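Local atomic coordinates of hydroquinone dioxygenase large subunit (Pseudomonas sp., PDB entry 4ZXA), a protein that forms, with a small subunit, an iron(II)-dependent hydroquinone 1,2-dioxygenase of cupin type that probably cleaves the aromatic ring of hydroquinone with molecular oxygen. Residues P232-T235 / S241-C244; F217-Y222 / I265-E270; P147-S152 / T247-L252; G96-Y101 / P123-T128. All blocks are in the same frame, centred on the assembly; numbering follows the deposited sequence.

Contacts 2 and 4 are buried and apolar, while contacts 1 and 3 are only partly buried. Contacts 1 and 3 share strand 241-249, and both also touch the bound 4-hydroxybenzonitrile. Contact 1 pairs backbone with backbone. Contact 3 joins a proline and an aromatic ring beside two carboxylates, close to the second large subunit. Contact 2 lies against the small subunit and joins a helix start to a turn through a methionine sulfur. It meets contact 1 directly, where Thr-235 packs on Tyr-222 and Leu-219. Contact 4 touches none of the others; the nearest, contact 3, is about 13 Å away between nearest atoms. It packs a helix on a strand in the N-terminal family region.

Contact 1: residues P232-T235 / S241-C244; sequences PSVT and SLFC. With H8N (4-hydroxybenzonitrile), chain J.
Pro-232 stands between segment 241-244 and the bound 4-hydroxybenzonitrile. Its CB faces CB of Cys-244 at 3.8 Å. The other side of the pyrrolidine ring meets the ligand: CG and CD each lie 3.5 Å from ligand CAE. They approach at the CAE side of the ligand ring, CG off the ring plane and beyond the rim. An alanine here would take away CG and CD, and the ligand would probably lose its packing at CAE and be freer to shift.

Val-234 touches the strand with one branch. CG2 is anti to the carbonyl carbon, and this places it 3.9 Å from Cys-244 SG. The same methyl reaches Leu-242 CD1 at 4.1 Å, the two side chains meeting at a slant.

The backbones are joined by a hydrogen bond. Thr-235 N donates to Phe-243 O at 2.7 Å, nearly straight at 167°. Val-234 CA also approaches that oxygen, in a CA-H...O contact of 3.2 Å. A similar contact joins Cys-244 CA to Ser-233 O.

The Phe-243 ring leads away from this loop and meets Trp-316 with planes nearly perpendicular. Thr-235 O accepts from Gln-129 of the small subunit. The loop thus leads into the hairpin formed by strands 236-238 and 241-249, part of the antiparallel cupin sheet, and places Pro-232 in the ligand pocket.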
loop_
_atom_site.group_PDB
_atom_site.type_symbol
_atom_site.label_atom_id
_atom_site.label_comp_id
_atom_site.label_asym_id
_atom_site.label_seq_id
_atom_site.Cartn_x
_atom_site.Cartn_y
_atom_site.Cartn_z
ATOM N N PRO E 232 20.671 -6.050 -3.584
ATOM C CA PRO E 232 21.686 -6.884 -4.234
ATOM C C PRO E 232 23.073 -6.291 -4.004
ATOM O O PRO E 232 23.293 -5.115 -4.313
ATOM C CB PRO E 232 21.303 -6.812 -5.720
ATOM C CG PRO E 232 19.808 -6.506 -5.707
ATOM C CD PRO E 232 19.628 -5.591 -4.521
ATOM N N SER E 233 23.983 -7.097 -3.458
ATOM C CA SER E 233 25.332 -6.657 -3.149
ATOM C C SER E 233 26.337 -7.705 -3.661
ATOM O O SER E 233 26.132 -8.910 -3.475
ATOM C CB SER E 233 25.465 -6.445 -1.639
ATOM O OG SER E 233 26.723 -5.889 -1.304
ATOM N N VAL E 234 27.412 -7.252 -4.308
ATOM C CA VAL E 234 28.314 -8.155 -5.026
ATOM C C VAL E 234 29.144 -9.045 -4.088
ATOM O O VAL E 234 29.819 -8.538 -3.191
ATOM C CB VAL E 234 29.294 -7.377 -5.940
ATOM C CG1 VAL E 234 30.309 -8.318 -6.540
ATOM C CG2 VAL E 234 28.549 -6.639 -7.032
ATOM N N THR E 235 29.099 -10.362 -4.307
ATOM C CA THR E 235 29.898 -11.295 -3.518
ATOM C C THR E 235 30.895 -12.111 -4.336
ATOM O O THR E 235 31.687 -12.839 -3.770
ATOM C CB THR E 235 29.039 -12.268 -2.665
ATOM O OG1 THR E 235 28.078 -12.929 -3.493
ATOM C CG2 THR E 235 28.316 -11.526 -1.535
ATOM N N SER E 241 30.280 -10.777 -15.204
ATOM C CA SER E 241 29.339 -11.562 -14.406
ATOM C C SER E 241 29.493 -11.254 -12.917
ATOM O O SER E 241 30.578 -11.421 -12.347
ATOM C CB SER E 241 29.582 -13.049 -14.645
ATOM O OG SER E 241 28.827 -13.831 -13.747
ATOM N N LEU E 242 28.412 -10.786 -12.295
ATOM C CA LEU E 242 28.426 -10.477 -10.864
ATOM C C LEU E 242 27.371 -11.282 -10.087
ATOM O O LEU E 242 26.179 -11.306 -10.439
ATOM C CB LEU E 242 28.200 -8.987 -10.613
ATOM C CG LEU E 242 28.970 -7.944 -11.415
ATOM C CD1 LEU E 242 28.438 -6.542 -11.106
ATOM C CD2 LEU E 242 30.461 -8.020 -11.154
ATOM N N PHE E 243 27.816 -11.950 -9.033
ATOM C CA PHE E 243 26.880 -12.533 -8.081
ATOM C C PHE E 243 26.503 -11.468 -7.043
ATOM O O PHE E 243 27.370 -10.956 -6.332
ATOM C CB PHE E 243 27.479 -13.779 -7.430
ATOM C CG PHE E 243 27.178 -15.052 -8.173
ATOM C CD1 PHE E 243 26.630 -15.014 -9.449
ATOM C CD2 PHE E 243 27.411 -16.289 -7.586
ATOM C CE1 PHE E 243 26.331 -16.198 -10.134
ATOM C CE2 PHE E 243 27.115 -17.466 -8.263
ATOM C CZ PHE E 243 26.579 -17.424 -9.536
ATOM N N CYS E 244 25.221 -11.121 -6.968
ATOM C CA CYS E 244 24.775 -10.050 -6.068
ATOM C C CYS E 244 23.660 -10.503 -5.143
ATOM O O CYS E 244 22.513 -10.092 -5.317
ATOM C CB CYS E 244 24.278 -8.851 -6.873
ATOM S SG CYS E 244 25.317 -8.410 -8.292
HETATM N NAA H8N J . 14.457 -6.227 -10.169
HETATM C CAC H8N J . 14.837 -6.400 -9.105
HETATM C CAI H8N J . 15.327 -6.669 -7.721
HETATM C CAF H8N J . 15.179 -7.952 -7.208
HETATM C CAD H8N J . 15.620 -8.241 -5.920
HETATM C CAH H8N J . 16.202 -7.221 -5.184
HETATM O OAB H8N J . 16.628 -7.491 -3.911
HETATM C CAE H8N J . 16.350 -5.937 -5.694
HETATM C CAG H8N J . 15.911 -5.659 -6.979
#

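Contact 2: residues F217-Y222 / I265-E270; sequences FSLFKY and IQMSDE
Ser-268 OG is held by two partners. It donates to Asp-269 OD2 at 2.7 Å and also bonds to Met-312 N on strand 310-318. The turn joins two strands of the cupin fold, 262-266 and 270-277. Asp-269 OD2 receives the serine on its anti side, 34° out of the carboxylate plane. It also forms a salt bridge with Lys-309, so the carboxylate ties the turn to the neighbouring chain segment. Gln-266 adds a second brace. Its NE2 donates to Ser-268 O at 2.8 Å, and that oxygen lies almost in the amide plane.

These bonds fix the turn from which Met-267 projects toward segment 217-222. That segment passes from a strand end into helix 219-224. Ser-218 is the N-cap: its OG accepts from Lys-221 N at 3.1 Å. Lys-221 NZ forms a salt bridge with Glu-201. Leu-219 and Phe-220, in the first turn of the helix, meet the methionine.

The small subunit lies close to this contact. Its Phe-14 ring meets the Phe-220 ring with the planes nearly parallel, and Phe-14 also packs on Ser-268. Phe-217 and Ser-218 pair in an antiparallel ladder with one of its strands.

Met-267 is extended about chi2 (-175°), which carries its sulfur well out from the turn. Leu-219 crosses the methionine at about a right angle, and its CD2 lies 4.2 Å from SD. The same SD sits at the edge of the Phe-220 ring, near its plane, 4.2 Å from CE1.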
loop_
_atom_site.group_PDB
_atom_site.type_symbol
_atom_site.label_atom_id
_atom_site.label_comp_id
_atom_site.label_asym_id
_atom_site.label_seq_id
_atom_site.Cartn_x
_atom_site.Cartn_y
_atom_site.Cartn_z
ATOM N N PHE E 217 34.783 -18.424 2.116
ATOM C CA PHE E 217 34.029 -17.957 3.286
ATOM C C PHE E 217 32.635 -18.551 3.270
ATOM O O PHE E 217 32.233 -19.175 2.290
ATOM C CB PHE E 217 33.945 -16.423 3.326
ATOM C CG PHE E 217 33.095 -15.827 2.227
ATOM C CD1 PHE E 217 33.542 -15.811 0.918
ATOM C CD2 PHE E 217 31.863 -15.277 2.507
ATOM C CE1 PHE E 217 32.766 -15.267 -0.102
ATOM C CE2 PHE E 217 31.087 -14.723 1.504
ATOM C CZ PHE E 217 31.540 -14.720 0.194
ATOM N N SER E 218 31.892 -18.372 4.353
ATOM C CA SER E 218 30.524 -18.855 4.369
ATOM C C SER E 218 29.580 -17.780 3.878
ATOM O O SER E 218 29.352 -16.779 4.551
ATOM C CB SER E 218 30.107 -19.309 5.760
ATOM O OG SER E 218 28.713 -19.530 5.797
ATOM N N LEU E 219 29.028 -18.006 2.695
ATOM C CA LEU E 219 28.067 -17.095 2.116
ATOM C C LEU E 219 26.745 -17.036 2.921
ATOM O O LEU E 219 26.175 -15.964 3.096
ATOM C CB LEU E 219 27.818 -17.465 0.650
ATOM C CG LEU E 219 26.814 -16.614 -0.135
ATOM C CD1 LEU E 219 27.310 -15.168 -0.293
ATOM C CD2 LEU E 219 26.505 -17.248 -1.496
ATOM N N PHE E 220 26.259 -18.174 3.407
ATOM C CA PHE E 220 25.001 -18.175 4.165
ATOM C C PHE E 220 25.151 -17.378 5.467
ATOM O O PHE E 220 24.235 -16.649 5.874
ATOM C CB PHE E 220 24.509 -19.600 4.446
ATOM C CG PHE E 220 23.985 -20.315 3.229
ATOM C CD1 PHE E 220 24.036 -19.717 1.970
ATOM C CD2 PHE E 220 23.430 -21.588 3.342
ATOM C CE1 PHE E 220 23.544 -20.373 0.840
ATOM C CE2 PHE E 220 22.940 -22.251 2.225
ATOM C CZ PHE E 220 23.000 -21.639 0.968
ATOM N N LYS E 221 26.315 -17.522 6.099
ATOM C CA LYS E 221 26.664 -16.759 7.295
ATOM C C LYS E 221 26.737 -15.268 6.980
ATOM O O LYS E 221 26.238 -14.419 7.710
ATOM C CB LYS E 221 28.022 -17.236 7.858
ATOM C CG LYS E 221 28.607 -16.331 8.941
ATOM C CD LYS E 221 29.982 -16.804 9.412
ATOM C CE LYS E 221 30.598 -15.820 10.408
ATOM N NZ LYS E 221 31.885 -16.299 10.983
ATOM N N TYR E 222 27.391 -14.965 5.878
ATOM C CA TYR E 222 27.547 -13.603 5.437
ATOM C C TYR E 222 26.162 -13.004 5.192
ATOM O O TYR E 222 25.864 -11.901 5.667
ATOM C CB TYR E 222 28.408 -13.622 4.177
ATOM C CG TYR E 222 28.653 -12.293 3.517
ATOM C CD1 TYR E 222 29.789 -11.548 3.806
ATOM C CD2 TYR E 222 27.764 -11.803 2.577
ATOM C CE1 TYR E 222 30.019 -10.351 3.186
ATOM C CE2 TYR E 222 27.975 -10.607 1.969
ATOM C CZ TYR E 222 29.104 -9.885 2.264
ATOM O OH TYR E 222 29.303 -8.688 1.620
ATOM N N ILE E 265 18.325 -16.782 -8.586
ATOM C CA ILE E 265 18.470 -18.125 -8.001
ATOM C C ILE E 265 18.075 -18.085 -6.534
ATOM O O ILE E 265 18.798 -17.503 -5.714
ATOM C CB ILE E 265 19.908 -18.609 -7.991
ATOM C CG1 ILE E 265 20.617 -18.296 -9.315
ATOM C CG2 ILE E 265 19.953 -20.097 -7.644
ATOM C CD1 ILE E 265 20.455 -19.331 -10.368
ATOM N N GLN E 266 16.944 -18.695 -6.193
ATOM C CA GLN E 266 16.442 -18.630 -4.821
ATOM C C GLN E 266 17.220 -19.597 -3.912
ATOM O O GLN E 266 17.208 -20.811 -4.126
ATOM C CB GLN E 266 14.927 -18.894 -4.787
ATOM C CG GLN E 266 14.260 -18.651 -3.440
ATOM C CD GLN E 266 14.237 -17.182 -3.067
ATOM O OE1 GLN E 266 14.094 -16.325 -3.934
ATOM N NE2 GLN E 266 14.388 -16.880 -1.777
ATOM N N MET E 267 17.902 -19.068 -2.900
ATOM C CA MET E 267 18.805 -19.912 -2.116
ATOM C C MET E 267 18.181 -20.473 -0.842
ATOM O O MET E 267 18.480 -21.603 -0.448
ATOM C CB MET E 267 20.131 -19.197 -1.819
ATOM C CG MET E 267 21.018 -19.075 -3.036
ATOM S SD MET E 267 22.638 -18.357 -2.697
ATOM C CE MET E 267 22.182 -16.884 -1.799
ATOM N N SER E 268 17.316 -19.689 -0.204
ATOM C CA SER E 268 16.595 -20.159 0.976
ATOM C C SER E 268 15.143 -19.715 0.951
ATOM O O SER E 268 14.816 -18.689 0.366
ATOM C CB SER E 268 17.248 -19.649 2.257
ATOM O OG SER E 268 16.622 -18.461 2.699
ATOM N N ASP E 269 14.279 -20.503 1.580
ATOM C CA ASP E 269 12.884 -20.145 1.756
ATOM C C ASP E 269 12.154 -19.951 0.426
ATOM O O ASP E 269 12.330 -20.758 -0.491
ATOM C CB ASP E 269 12.780 -18.932 2.678
ATOM C CG ASP E 269 13.384 -19.217 4.048
ATOM O OD1 ASP E 269 12.768 -20.003 4.806
ATOM O OD2 ASP E 269 14.485 -18.698 4.364
ATOM N N GLU E 270 11.332 -18.907 0.324
ATOM C CA GLU E 270 10.592 -18.661 -0.906
ATOM C C GLU E 270 10.206 -17.206 -1.089
ATOM O O GLU E 270 10.020 -16.478 -0.117
ATOM C CB GLU E 270 9.346 -19.559 -1.004
ATOM C CG GLU E 270 8.230 -19.247 0.004
ATOM C CD GLU E 270 6.951 -20.069 -0.230
ATOM O OE1 GLU E 270 6.974 -21.026 -1.035
ATOM O OE2 GLU E 270 5.912 -19.761 0.398
#

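Contact 3: residues P147-S152 / T247-L252; sequences PEETGS and TEEFIL. With H8N (4-hydroxybenzonitrile), chain J.
Phe-250 meets Pro-147 along one flank of its side chain. CB lies 4.0 Å from Pro-147 CD, and CG stands at the same distance from that atom. Farther out, CD2 is 3.7 Å from Pro-147 CG and CE2 is 3.9 Å from it. The proline CG sits over one ring face, 26° off the normal, as a CH-pi contact. Ile-251 CG1 covers the opposite face.

Phe-250 occupies the corner where strand 241-249 of the cupin fold turns into strand 251-257, with a positive phi of 61°. With an alanine at this corner the ring is gone, and a gap would probably open between Pro-147 and Ile-251. The ring also meets Tyr-44 of the second large subunit.

Beside the proline, Glu-149 OE1 and Glu-249 OE1 approach to 4.3 Å. Arg-310 forms salt bridges with both and probably offsets their repulsion. Glu-249 OE2 also pairs with Arg-192, and Glu-149 OE2 accepts from Asn-191.

On the ligand side of the corner, Leu-252 CD1 packs 3.9 Å from 4-hydroxybenzonitrile CAE. Ligand OAB donates to Glu-248 OE2, though the modelled distance is too short to be trusted.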
loop_
_atom_site.group_PDB
_atom_site.type_symbol
_atom_site.label_atom_id
_atom_site.label_comp_id
_atom_site.label_asym_id
_atom_site.label_seq_id
_atom_site.Cartn_x
_atom_site.Cartn_y
_atom_site.Cartn_z
ATOM N N PRO E 147 9.426 -3.924 8.118
ATOM C CA PRO E 147 8.594 -3.218 9.094
ATOM C C PRO E 147 8.751 -3.764 10.508
ATOM O O PRO E 147 8.832 -2.992 11.453
ATOM C CB PRO E 147 7.180 -3.431 8.555
ATOM C CG PRO E 147 7.384 -3.579 7.062
ATOM C CD PRO E 147 8.672 -4.313 6.914
ATOM N N GLU E 148 8.810 -5.081 10.640
ATOM C CA GLU E 148 8.981 -5.722 11.944
ATOM C C GLU E 148 10.295 -5.343 12.625
ATOM O O GLU E 148 10.489 -5.605 13.812
ATOM C CB GLU E 148 8.885 -7.244 11.796
ATOM C CG GLU E 148 7.467 -7.759 11.782
ATOM C CD GLU E 148 6.780 -7.543 13.111
ATOM O OE1 GLU E 148 6.846 -8.460 13.963
ATOM O OE2 GLU E 148 6.179 -6.459 13.305
ATOM N N GLU E 149 11.188 -4.716 11.867
ATOM C CA GLU E 149 12.523 -4.398 12.359
ATOM C C GLU E 149 12.722 -2.941 12.728
ATOM O O GLU E 149 13.776 -2.566 13.230
ATOM C CB GLU E 149 13.563 -4.694 11.281
ATOM C CG GLU E 149 13.762 -6.125 10.877
ATOM C CD GLU E 149 14.958 -6.252 9.940
ATOM O OE1 GLU E 149 14.909 -5.723 8.806
ATOM O OE2 GLU E 149 15.964 -6.859 10.350
ATOM N N THR E 150 11.758 -2.093 12.425
ATOM C CA THR E 150 12.005 -0.676 12.608
ATOM C C THR E 150 10.785 -0.001 13.187
ATOM O O THR E 150 9.748 -0.645 13.391
ATOM C CB THR E 150 12.416 -0.005 11.284
ATOM O OG1 THR E 150 12.976 1.287 11.551
ATOM C CG2 THR E 150 11.215 0.132 10.346
ATOM N N GLY E 151 10.915 1.290 13.472
ATOM C CA GLY E 151 9.789 2.068 13.970
ATOM C C GLY E 151 8.969 2.730 12.864
ATOM O O GLY E 151 8.870 2.225 11.736
ATOM N N SER E 152 8.386 3.879 13.189
ATOM C CA SER E 152 7.467 4.565 12.295
ATOM C C SER E 152 8.143 5.675 11.491
ATOM O O SER E 152 9.029 6.367 11.997
ATOM C CB SER E 152 6.311 5.159 13.107
ATOM O OG SER E 152 5.368 5.824 12.277
ATOM N N THR E 247 19.166 -10.280 1.046
ATOM C CA THR E 247 18.182 -10.889 1.920
ATOM C C THR E 247 16.876 -10.114 1.821
ATOM O O THR E 247 16.850 -8.910 2.036
ATOM C CB THR E 247 18.691 -10.955 3.375
ATOM O OG1 THR E 247 18.846 -9.632 3.894
ATOM C CG2 THR E 247 20.047 -11.668 3.417
ATOM N N GLU E 248 15.798 -10.814 1.485
ATOM C CA GLU E 248 14.529 -10.185 1.167
ATOM C C GLU E 248 13.466 -10.480 2.219
ATOM O O GLU E 248 13.245 -11.629 2.609
ATOM C CB GLU E 248 14.028 -10.645 -0.212
ATOM C CG GLU E 248 15.120 -10.977 -1.212
ATOM C CD GLU E 248 15.895 -9.764 -1.712
ATOM O OE1 GLU E 248 16.324 -8.920 -0.889
ATOM O OE2 GLU E 248 16.088 -9.663 -2.946
ATOM N N GLU E 249 12.821 -9.424 2.693
ATOM C CA GLU E 249 11.731 -9.550 3.646
ATOM C C GLU E 249 10.593 -8.622 3.241
ATOM O O GLU E 249 10.829 -7.555 2.686
ATOM C CB GLU E 249 12.202 -9.244 5.066
ATOM C CG GLU E 249 11.257 -9.742 6.139
ATOM C CD GLU E 249 11.814 -9.595 7.533
ATOM O OE1 GLU E 249 13.042 -9.477 7.680
ATOM O OE2 GLU E 249 11.019 -9.599 8.486
ATOM N N PHE E 250 9.363 -9.022 3.541
ATOM C CA PHE E 250 8.194 -8.240 3.167
ATOM C C PHE E 250 8.059 -8.058 1.656
ATOM O O PHE E 250 8.072 -9.026 0.902
ATOM C CB PHE E 250 8.228 -6.878 3.864
ATOM C CG PHE E 250 6.908 -6.169 3.875
ATOM C CD1 PHE E 250 5.743 -6.851 4.164
ATOM C CD2 PHE E 250 6.831 -4.816 3.597
ATOM C CE1 PHE E 250 4.529 -6.200 4.175
ATOM C CE2 PHE E 250 5.620 -4.164 3.607
ATOM C CZ PHE E 250 4.470 -4.856 3.896
ATOM N N ILE E 251 7.893 -6.816 1.225
ATOM C CA ILE E 251 7.676 -6.510 -0.182
ATOM C C ILE E 251 8.773 -5.660 -0.808
ATOM O O ILE E 251 9.184 -4.661 -0.235
ATOM C CB ILE E 251 6.346 -5.749 -0.375
ATOM C CG1 ILE E 251 5.218 -6.424 0.402
ATOM C CG2 ILE E 251 5.993 -5.635 -1.847
ATOM C CD1 ILE E 251 3.953 -5.614 0.450
ATOM N N LEU E 252 9.239 -6.059 -1.988
ATOM C CA LEU E 252 10.150 -5.213 -2.770
ATOM C C LEU E 252 9.600 -3.774 -2.784
ATOM O O LEU E 252 8.480 -3.534 -3.223
ATOM C CB LEU E 252 10.277 -5.746 -4.203
ATOM C CG LEU E 252 11.203 -4.967 -5.147
ATOM C CD1 LEU E 252 12.663 -5.015 -4.679
ATOM C CD2 LEU E 252 11.081 -5.466 -6.588
HETATM N NAA H8N J . 14.457 -6.227 -10.169
HETATM C CAC H8N J . 14.837 -6.400 -9.105
HETATM C CAI H8N J . 15.327 -6.669 -7.721
HETATM C CAF H8N J . 15.179 -7.952 -7.208
HETATM C CAD H8N J . 15.620 -8.241 -5.920
HETATM C CAH H8N J . 16.202 -7.221 -5.184
HETATM O OAB H8N J . 16.628 -7.491 -3.911
HETATM C CAE H8N J . 16.350 -5.937 -5.694
HETATM C CAG H8N J . 15.911 -5.659 -6.979
#

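Contact 4: residues G96-Y101 / P123-T128; sequences GKVDLY and PLIMAT
Ile-125 lies over the strand between Val-98 and Leu-100 and touches each with a different branch. Its CG2 rests 4.3 Å from Val-98 CB. Its CD1 reaches Leu-100 CB at the same distance, 4.3 Å. CG1 is anti to the backbone N (chi1 180°), and the chain stays extended to CD1. This carries the long branch outward to Leu-100 while the short one stays near Val-98. The contact is purely apolar and all three residues are buried.

Val-98 and Leu-100 both point toward the helix. Lys-97 and Asp-99 point away from it; Lys-97 pairs with Glu-121, and Asp-99 OD1 accepts from Asn-119. The strand thus gives an apolar face to the helix and a polar face to the other side.

One turn beyond Leu-124, Thr-128 OG1 donates to Leu-124 O at 2.9 Å. The hydroxyl comes from above the carbonyl plane, 40° out of it. The same oxygen accepts from Thr-128 N, so it holds two donors and the threonine hydroxyl is satisfied within the helix itself.

Strand 97-102 runs antiparallel between strands 89-93 and 116-121, near one end of the eight-stranded sheet. Helix 122-136 follows directly after strand 116-121 and packs against this part of the sheet. Leu-34 of strand 32-34, from a separate sheet, packs on Leu-100, Ile-125 and Thr-128, so strand, helix and second sheet meet here.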
loop_
_atom_site.group_PDB
_atom_site.type_symbol
_atom_site.label_atom_id
_atom_site.label_comp_id
_atom_site.label_asym_id
_atom_site.label_seq_id
_atom_site.Cartn_x
_atom_site.Cartn_y
_atom_site.Cartn_z
ATOM N N GLY E 96 23.347 8.351 -17.096
ATOM C CA GLY E 96 24.047 9.622 -17.186
ATOM C C GLY E 96 23.015 10.700 -16.962
ATOM O O GLY E 96 23.265 11.740 -16.361
ATOM N N LYS E 97 21.832 10.407 -17.466
ATOM C CA LYS E 97 20.612 11.191 -17.271
ATOM C C LYS E 97 19.527 10.289 -16.668
ATOM O O LYS E 97 19.492 9.085 -16.932
ATOM C CB LYS E 97 20.124 11.767 -18.604
ATOM C CG LYS E 97 21.013 12.867 -19.189
ATOM C CD LYS E 97 20.778 13.031 -20.699
ATOM C CE LYS E 97 21.165 14.426 -21.193
ATOM N NZ LYS E 97 22.556 14.831 -20.821
ATOM N N VAL E 98 18.645 10.860 -15.854
ATOM C CA VAL E 98 17.537 10.096 -15.294
ATOM C C VAL E 98 16.225 10.845 -15.468
ATOM O O VAL E 98 16.112 11.998 -15.052
ATOM C CB VAL E 98 17.720 9.833 -13.785
ATOM C CG1 VAL E 98 16.468 9.187 -13.213
ATOM C CG2 VAL E 98 18.949 8.973 -13.520
ATOM N N ASP E 99 15.235 10.186 -16.069
ATOM C CA ASP E 99 13.888 10.738 -16.147
ATOM C C ASP E 99 13.171 10.601 -14.808
ATOM O O ASP E 99 13.151 9.527 -14.223
ATOM C CB ASP E 99 13.068 10.010 -17.211
ATOM C CG ASP E 99 13.259 10.587 -18.597
ATOM O OD1 ASP E 99 14.124 11.470 -18.749
ATOM O OD2 ASP E 99 12.558 10.154 -19.541
ATOM N N LEU E 100 12.581 11.692 -14.321
ATOM C CA LEU E 100 11.584 11.599 -13.253
ATOM C C LEU E 100 10.227 11.811 -13.888
ATOM O O LEU E 100 10.016 12.808 -14.576
ATOM C CB LEU E 100 11.810 12.644 -12.165
ATOM C CG LEU E 100 10.789 12.618 -11.030
ATOM C CD1 LEU E 100 10.688 11.233 -10.395
ATOM C CD2 LEU E 100 11.172 13.629 -9.975
ATOM N N TYR E 101 9.313 10.871 -13.667
ATOM C CA TYR E 101 7.989 10.938 -14.272
ATOM C C TYR E 101 6.848 10.730 -13.284
ATOM O O TYR E 101 7.009 10.087 -12.247
ATOM C CB TYR E 101 7.862 9.923 -15.405
ATOM C CG TYR E 101 8.146 8.486 -14.992
ATOM C CD1 TYR E 101 9.402 7.926 -15.193
ATOM C CD2 TYR E 101 7.156 7.690 -14.427
ATOM C CE1 TYR E 101 9.669 6.624 -14.846
ATOM C CE2 TYR E 101 7.417 6.371 -14.067
ATOM C CZ TYR E 101 8.678 5.852 -14.278
ATOM O OH TYR E 101 8.964 4.560 -13.925
ATOM N N PRO E 123 23.801 13.455 -11.193
ATOM C CA PRO E 123 24.265 13.976 -9.900
ATOM C C PRO E 123 23.291 14.947 -9.232
ATOM O O PRO E 123 23.237 14.979 -7.998
ATOM C CB PRO E 123 25.585 14.685 -10.247
ATOM C CG PRO E 123 26.006 14.093 -11.549
ATOM C CD PRO E 123 24.736 13.762 -12.287
ATOM N N LEU E 124 22.539 15.717 -10.016
ATOM C CA LEU E 124 21.568 16.657 -9.452
ATOM C C LEU E 124 20.391 15.936 -8.770
ATOM O O LEU E 124 20.088 16.185 -7.592
ATOM C CB LEU E 124 21.064 17.636 -10.523
ATOM C CG LEU E 124 19.942 18.585 -10.085
ATOM C CD1 LEU E 124 20.372 19.432 -8.890
ATOM C CD2 LEU E 124 19.461 19.462 -11.238
ATOM N N ILE E 125 19.733 15.037 -9.499
ATOM C CA ILE E 125 18.620 14.287 -8.931
ATOM C C ILE E 125 19.087 13.419 -7.767
ATOM O O ILE E 125 18.352 13.240 -6.788
ATOM C CB ILE E 125 17.896 13.416 -9.975
ATOM C CG1 ILE E 125 16.742 12.657 -9.312
ATOM C CG2 ILE E 125 18.861 12.456 -10.640
ATOM C CD1 ILE E 125 15.683 12.214 -10.274
ATOM N N MET E 126 20.307 12.893 -7.868
ATOM C CA MET E 126 20.863 12.085 -6.782
ATOM C C MET E 126 21.088 12.927 -5.531
ATOM O O MET E 126 20.819 12.482 -4.421
ATOM C CB MET E 126 22.169 11.385 -7.208
ATOM C CG MET E 126 22.921 10.729 -6.076
ATOM S SD MET E 126 22.064 9.289 -5.379
ATOM C CE MET E 126 22.214 8.155 -6.769
ATOM N N ALA E 127 21.576 14.146 -5.717
ATOM C CA ALA E 127 21.835 15.045 -4.595
ATOM C C ALA E 127 20.522 15.439 -3.939
ATOM O O ALA E 127 20.392 15.416 -2.711
ATOM C CB ALA E 127 22.593 16.275 -5.063
ATOM N N THR E 128 19.545 15.792 -4.768
ATOM C CA THR E 128 18.214 16.097 -4.269
ATOM C C THR E 128 17.638 14.921 -3.489
ATOM O O THR E 128 17.133 15.097 -2.377
ATOM C CB THR E 128 17.253 16.468 -5.411
ATOM O OG1 THR E 128 17.844 17.495 -6.214
ATOM C CG2 THR E 128 15.919 16.949 -4.856
#